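Local coordinates for uncharacterized protein (Bacteroides ovatus, PDB 4IRT), which is of unknown function but is a putative neuraminidase built on a beta-propeller of the BNR repeat-like family, at residues M341-D346 and K351-D356; P317-E322 and V326-R331. All blocks are in the same frame, centred on the assembly; numbering follows the deposited sequence. Where two conformers were deposited one is given.

Interaction 1. Residues M341-D346 and K351-D356; sequences MAHATD and KWTITD
Ala344 pushes its methyl against the flat indole of Trp352, and this knob on a plate is the clearest fit of shapes between M341-D346 and K351-D356. CB stands 3.4 Å from the centroid of the six-membered Trp352 ring and only 6° off its normal, a CH-pi contact over the face. The indole gets there because CG lies anti to the carbonyl carbon (chi1 -67°), which swings the ring across the neighbouring strand; a residue as small as alanine lets so wide a plate lie close to the backbone. Farther along, the Ala342 methyl meets the end of Ile354, CB to CD1 3.4 Å, tighter than usual for two carbons, while CE3 of Trp352 comes to 4.2 Å of the same Ala342 CB from another direction. The short alanine side chains leave room for the bulkier Trp352 and Ile354 to lean in.

The opposite face is more polar. Thr355 and the selenomethionine at Met341 run side by side. A water sits 2.7 Å from His343 ND1, and in one of the two conformers of Thr353 its OG1 shares that water, while the other ring nitrogen, NE2, bonds Glu325. Beta-branched threonines suit an exposed edge strand, since they favour the extended chain and tolerate contact with solvent.

Antiparallel backbone bonds join the two strands between these faces: Met341 pairs with Thr355 and His343 with Thr353, the former more nearly straight (Met341 N to Thr355 O, 168° at the hydrogen). The strands form the outer hairpin of a four-stranded propeller blade, with 353-356 outermost. Trp352 and Ala342 rest on Ile295 of a loop, and strand 325-330 lies on the inner side, where Met341 packs on Phe327 and Ile329.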
loop_
_atom_site.group_PDB
_atom_site.type_symbol
_atom_site.label_atom_id
_atom_site.label_comp_id
_atom_site.label_asym_id
_atom_site.label_seq_id
_atom_site.Cartn_x
_atom_site.Cartn_y
_atom_site.Cartn_z
HETATM N N MSE A 341 0.850 -16.661 5.080
HETATM C CA MSE A 341 2.168 -16.069 5.262
HETATM C C MSE A 341 3.237 -17.002 4.771
HETATM O O MSE A 341 3.192 -18.203 5.033
HETATM C CB MSE A 341 2.461 -15.699 6.719
HETATM C CG MSE A 341 3.856 -15.109 6.939
HETATM SE SE MSE A 341 3.877 -14.378 8.787
HETATM C CE MSE A 341 4.381 -16.101 9.462
ATOM N N ALA A 342 4.221 -16.444 4.073
ATOM C CA ALA A 342 5.437 -17.155 3.739
ATOM C C ALA A 342 6.618 -16.490 4.446
ATOM O O ALA A 342 6.688 -15.261 4.537
ATOM C CB ALA A 342 5.645 -17.191 2.229
ATOM N N HIS A 343 7.507 -17.315 4.985
ATOM C CA HIS A 343 8.592 -16.868 5.818
ATOM C C HIS A 343 9.917 -17.404 5.296
ATOM O O HIS A 343 10.012 -18.591 4.955
ATOM C CB HIS A 343 8.414 -17.377 7.248
ATOM C CG HIS A 343 9.548 -17.009 8.135
ATOM N ND1 HIS A 343 10.412 -17.937 8.664
ATOM C CD2 HIS A 343 10.000 -15.802 8.545
ATOM C CE1 HIS A 343 11.336 -17.323 9.385
ATOM N NE2 HIS A 343 11.104 -16.025 9.329
ATOM N N ALA A 344 10.921 -16.534 5.203
ATOM C CA ALA A 344 12.309 -16.945 4.868
ATOM C C ALA A 344 13.214 -16.388 5.950
ATOM O O ALA A 344 13.196 -15.189 6.212
ATOM C CB ALA A 344 12.732 -16.364 3.518
ATOM N N THR A 345 14.013 -17.236 6.577
ATOM C CA THR A 345 14.989 -16.745 7.542
ATOM C C THR A 345 16.020 -15.816 6.877
ATOM O O THR A 345 16.454 -14.810 7.462
ATOM C CB THR A 345 15.688 -17.934 8.206
ATOM O OG1 THR A 345 14.702 -18.658 8.938
ATOM C CG2 THR A 345 16.767 -17.481 9.172
ATOM N N ASP A 346 16.402 -16.206 5.671
ATOM C CA ASP A 346 17.353 -15.482 4.835
ATOM C C ASP A 346 16.781 -15.459 3.430
ATOM O O ASP A 346 16.615 -16.502 2.775
ATOM C CB ASP A 346 18.738 -16.166 4.805
ATOM C CG ASP A 346 19.781 -15.327 4.070
ATOM O OD1 ASP A 346 19.945 -14.132 4.401
ATOM O OD2 ASP A 346 20.400 -15.858 3.156
ATOM N N LYS A 351 14.497 -21.760 1.986
ATOM C CA LYS A 351 13.173 -22.146 1.545
ATOM C C LYS A 351 12.127 -21.248 2.230
ATOM O O LYS A 351 12.313 -20.777 3.364
ATOM C CB LYS A 351 12.921 -23.602 1.889
ATOM C CG LYS A 351 13.727 -24.548 1.011
ATOM C CD LYS A 351 13.560 -25.999 1.446
ATOM C CE LYS A 351 14.281 -26.956 0.511
ATOM N NZ LYS A 351 14.396 -28.301 1.141
ATOM N N TRP A 352 11.031 -21.022 1.538
ATOM C CA TRP A 352 9.944 -20.216 2.078
ATOM C C TRP A 352 8.932 -21.161 2.702
ATOM O O TRP A 352 8.396 -22.011 1.998
ATOM C CB TRP A 352 9.316 -19.428 0.929
ATOM C CG TRP A 352 10.251 -18.400 0.370
ATOM C CD1 TRP A 352 11.188 -18.593 -0.593
ATOM C CD2 TRP A 352 10.337 -17.014 0.747
ATOM N NE1 TRP A 352 11.880 -17.424 -0.815
ATOM C CE2 TRP A 352 11.355 -16.435 -0.028
ATOM C CE3 TRP A 352 9.657 -16.218 1.674
ATOM C CZ2 TRP A 352 11.727 -15.096 0.099
ATOM C CZ3 TRP A 352 10.005 -14.896 1.791
ATOM C CH2 TRP A 352 11.035 -14.337 1.003
ATOM N N THR A 353 8.692 -21.051 4.012
ATOM C CA THR A 353 7.708 -21.884 4.694
ATOM C C THR A 353 6.357 -21.155 4.734
ATOM O O THR A 353 6.301 -19.954 5.042
ATOM C CB THR A 353 8.171 -22.253 6.105
ATOM O OG1 THR A 353 8.222 -21.082 6.913
ATOM C CG2 THR A 353 9.544 -22.913 6.068
ATOM N N ILE A 354 5.292 -21.872 4.393
ATOM C CA ILE A 354 3.972 -21.269 4.259
ATOM C C ILE A 354 3.112 -21.718 5.397
ATOM O O ILE A 354 3.075 -22.894 5.720
ATOM C CB ILE A 354 3.245 -21.702 2.976
ATOM C CG1 ILE A 354 4.192 -21.711 1.794
ATOM C CG2 ILE A 354 2.034 -20.808 2.718
ATOM C CD1 ILE A 354 4.802 -20.370 1.534
ATOM N N THR A 355 2.390 -20.764 5.969
ATOM C CA THR A 355 1.396 -21.058 6.980
ATOM C C THR A 355 0.143 -20.219 6.687
ATOM O O THR A 355 0.200 -19.229 5.952
ATOM C CB THR A 355 1.895 -20.737 8.393
ATOM O OG1 THR A 355 2.326 -19.369 8.476
ATOM C CG2 THR A 355 3.045 -21.670 8.828
ATOM N N ASP A 356 -0.978 -20.638 7.259
ATOM C CA ASP A 356 -2.201 -19.863 7.172
ATOM C C ASP A 356 -2.407 -19.161 8.496
ATOM O O ASP A 356 -2.286 -19.788 9.549
ATOM C CB ASP A 356 -3.388 -20.792 6.859
ATOM C CG ASP A 356 -3.287 -21.425 5.478
ATOM O OD1 ASP A 356 -2.824 -20.755 4.515
ATOM O OD2 ASP A 356 -3.636 -22.627 5.342
HETATM O O HOH W 1 11.072 -20.410 7.724
HETATM O O HOH W 2 12.974 -20.108 6.139
#

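Interaction 2. Residues P317-E322 and V326-R331; sequences PRIVVE and VFYIFR
Strands 318-322 and 326-330 run antiparallel at 167°, their axes 4.8 Å apart, with Arg318 and Ile329, then Val320 and Phe327, as hydrogen-bonded pairs; the straightest bond, Phe327 N to Val320 O, reaches 175° at the hydrogen. Between them Ile319 faces Tyr328, its CG2 3.3 Å from CD2 as the two side chains cross obliquely. Tyr328 has CG anti to the backbone N (chi1 -166°), which leans the ring over toward Pro317 across the hairpin, whose CB lies 3.6 Å from CE1. The phenol oxygen goes on to the carbonyl of Arg281, so this long aromatic residue both fills the core and satisfies its buried polar end. This is the inner hairpin of a beta-propeller blade, and the face carrying Ile319, Val321 and Tyr328 packs on strand 264-271 of the preceding blade. Replacing Tyr328 with an alanine would probably open a gap beside Pro317 and Ile319 and leave the Arg281 carbonyl without this partner. On the other face Val320 CG2 lies 3.9 Å from Phe327 CB and reaches the ring only at CD1, beta-branched bulk beside the aromatic root. Arg318 runs out from the hairpin, its NH2 hydrogen-bonded to the carbonyls of Val22 and Arg24.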
loop_
_atom_site.group_PDB
_atom_site.type_symbol
_atom_site.label_atom_id
_atom_site.label_comp_id
_atom_site.label_asym_id
_atom_site.label_seq_id
_atom_site.Cartn_x
_atom_site.Cartn_y
_atom_site.Cartn_z
ATOM N N PRO A 317 0.556 -8.644 -2.618
ATOM C CA PRO A 317 1.138 -8.936 -1.322
ATOM C C PRO A 317 1.668 -7.769 -0.513
ATOM O O PRO A 317 1.891 -6.665 -1.037
ATOM C CB PRO A 317 2.283 -9.871 -1.696
ATOM C CG PRO A 317 2.765 -9.327 -2.991
ATOM C CD PRO A 317 1.494 -8.948 -3.720
ATOM N N ARG A 318 1.904 -8.038 0.766
ATOM C CA ARG A 318 2.659 -7.118 1.642
ATOM C C ARG A 318 3.814 -7.890 2.265
ATOM O O ARG A 318 3.764 -9.120 2.352
ATOM C CB ARG A 318 1.798 -6.544 2.772
ATOM C CG ARG A 318 0.654 -5.611 2.370
ATOM C CD ARG A 318 1.112 -4.195 2.308
ATOM N NE ARG A 318 0.094 -3.172 2.027
ATOM C CZ ARG A 318 -0.110 -2.100 2.778
ATOM N NH1 ARG A 318 0.538 -1.920 3.936
ATOM N NH2 ARG A 318 -1.003 -1.211 2.400
ATOM N N ILE A 319 4.840 -7.159 2.697
ATOM C CA ILE A 319 6.014 -7.743 3.333
ATOM C C ILE A 319 6.500 -6.868 4.483
ATOM O O ILE A 319 6.356 -5.629 4.470
ATOM C CB ILE A 319 7.200 -7.908 2.356
ATOM C CG1 ILE A 319 7.450 -6.613 1.554
ATOM C CG2 ILE A 319 7.001 -9.089 1.429
ATOM C CD1 ILE A 319 8.750 -6.645 0.762
ATOM N N VAL A 320 7.105 -7.512 5.469
ATOM C CA VAL A 320 7.995 -6.798 6.392
ATOM C C VAL A 320 9.307 -7.570 6.458
ATOM O O VAL A 320 9.335 -8.787 6.243
ATOM C CB VAL A 320 7.385 -6.578 7.788
ATOM C CG1 VAL A 320 6.159 -5.659 7.686
ATOM C CG2 VAL A 320 7.064 -7.892 8.491
ATOM N N VAL A 321 10.381 -6.829 6.714
ATOM C CA VAL A 321 11.715 -7.379 6.719
ATOM C C VAL A 321 12.451 -7.027 8.022
ATOM O O VAL A 321 12.300 -5.924 8.567
ATOM C CB VAL A 321 12.511 -6.872 5.513
ATOM C CG1 VAL A 321 13.878 -7.559 5.401
ATOM C CG2 VAL A 321 11.718 -7.085 4.238
ATOM N N GLU A 322 13.246 -7.987 8.493
ATOM C CA GLU A 322 14.110 -7.810 9.658
ATOM C C GLU A 322 15.479 -8.389 9.298
ATOM O O GLU A 322 15.691 -9.607 9.355
ATOM C CB GLU A 322 13.496 -8.538 10.859
ATOM C CG GLU A 322 14.426 -8.830 12.039
ATOM C CD GLU A 322 15.010 -7.582 12.660
ATOM O OE1 GLU A 322 16.050 -7.106 12.170
ATOM O OE2 GLU A 322 14.432 -7.098 13.656
ATOM N N VAL A 326 12.311 -12.332 6.077
ATOM C CA VAL A 326 11.138 -11.804 5.400
ATOM C C VAL A 326 9.873 -12.534 5.822
ATOM O O VAL A 326 9.823 -13.760 5.831
ATOM C CB VAL A 326 11.293 -11.919 3.862
ATOM C CG1 VAL A 326 10.026 -11.457 3.164
ATOM C CG2 VAL A 326 12.484 -11.114 3.380
ATOM N N PHE A 327 8.843 -11.743 6.126
ATOM C CA PHE A 327 7.492 -12.223 6.324
ATOM C C PHE A 327 6.633 -11.656 5.193
ATOM O O PHE A 327 6.479 -10.435 5.076
ATOM C CB PHE A 327 6.986 -11.736 7.677
ATOM C CG PHE A 327 7.867 -12.151 8.803
ATOM C CD1 PHE A 327 8.980 -11.400 9.145
ATOM C CD2 PHE A 327 7.614 -13.324 9.503
ATOM C CE1 PHE A 327 9.818 -11.781 10.184
ATOM C CE2 PHE A 327 8.464 -13.715 10.535
ATOM C CZ PHE A 327 9.571 -12.948 10.860
ATOM N N TYR A 328 6.042 -12.562 4.423
ATOM C CA TYR A 328 5.383 -12.254 3.151
ATOM C C TYR A 328 3.919 -12.675 3.243
ATOM O O TYR A 328 3.594 -13.862 3.350
ATOM C CB TYR A 328 6.115 -13.024 2.066
ATOM C CG TYR A 328 5.842 -12.647 0.622
ATOM C CD1 TYR A 328 4.655 -13.014 -0.000
ATOM C CD2 TYR A 328 6.817 -11.988 -0.146
ATOM C CE1 TYR A 328 4.416 -12.706 -1.307
ATOM C CE2 TYR A 328 6.580 -11.671 -1.465
ATOM C CZ TYR A 328 5.375 -12.023 -2.031
ATOM O OH TYR A 328 5.168 -11.743 -3.364
ATOM N N ILE A 329 3.028 -11.681 3.225
ATOM C CA ILE A 329 1.614 -11.877 3.480
ATOM C C ILE A 329 0.819 -11.880 2.162
ATOM O O ILE A 329 1.022 -11.005 1.293
ATOM C CB ILE A 329 1.062 -10.802 4.424
ATOM C CG1 ILE A 329 1.921 -10.673 5.685
ATOM C CG2 ILE A 329 -0.372 -11.128 4.803
ATOM C CD1 ILE A 329 1.975 -11.935 6.533
ATOM N N PHE A 330 -0.004 -12.910 1.983
ATOM C CA PHE A 330 -0.759 -13.098 0.776
ATOM C C PHE A 330 -2.101 -13.810 1.016
ATOM O O PHE A 330 -2.486 -14.052 2.148
ATOM C CB PHE A 330 0.087 -13.832 -0.254
ATOM C CG PHE A 330 0.350 -15.274 0.052
ATOM C CD1 PHE A 330 1.353 -15.648 0.943
ATOM C CD2 PHE A 330 -0.347 -16.283 -0.623
ATOM C CE1 PHE A 330 1.652 -16.985 1.151
ATOM C CE2 PHE A 330 -0.069 -17.614 -0.383
ATOM C CZ PHE A 330 0.920 -17.968 0.523
ATOM N N ARG A 331 -2.815 -14.059 -0.069
ATOM C CA ARG A 331 -4.086 -14.795 -0.014
ATOM C C ARG A 331 -4.221 -15.493 -1.345
ATOM O O ARG A 331 -4.061 -14.866 -2.398
ATOM C CB ARG A 331 -5.217 -13.811 0.269
ATOM C CG ARG A 331 -6.653 -14.336 0.139
ATOM C CD ARG A 331 -7.179 -14.287 -1.282
ATOM N NE ARG A 331 -7.325 -12.917 -1.731
ATOM C CZ ARG A 331 -7.521 -12.528 -2.987
ATOM N NH1 ARG A 331 -7.568 -13.395 -4.002
ATOM N NH2 ARG A 331 -7.695 -11.245 -3.219
#

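The two hairpins are successive halves of one four-stranded blade: interaction 2 joins its inner strands, interaction 1 its outer ones. They meet where strands 325-330 and 340-344 are neighbours, through probable hydrogen bonds from Ala342 N to Tyr328 O (2.8 Å) and from Val326 N to Ala344 O, and through the rings of His343 and Phe327. All touching residues of interaction 2 are buried, chiefly aliphatic and aromatic, and its centre lies about 12 Å from that of the chain. Interaction 1, centred about 21 Å out, is only partly buried: alanines meet larger apolar groups on one face, while threonines, a histidine with its water and a buried selenomethionine share the other.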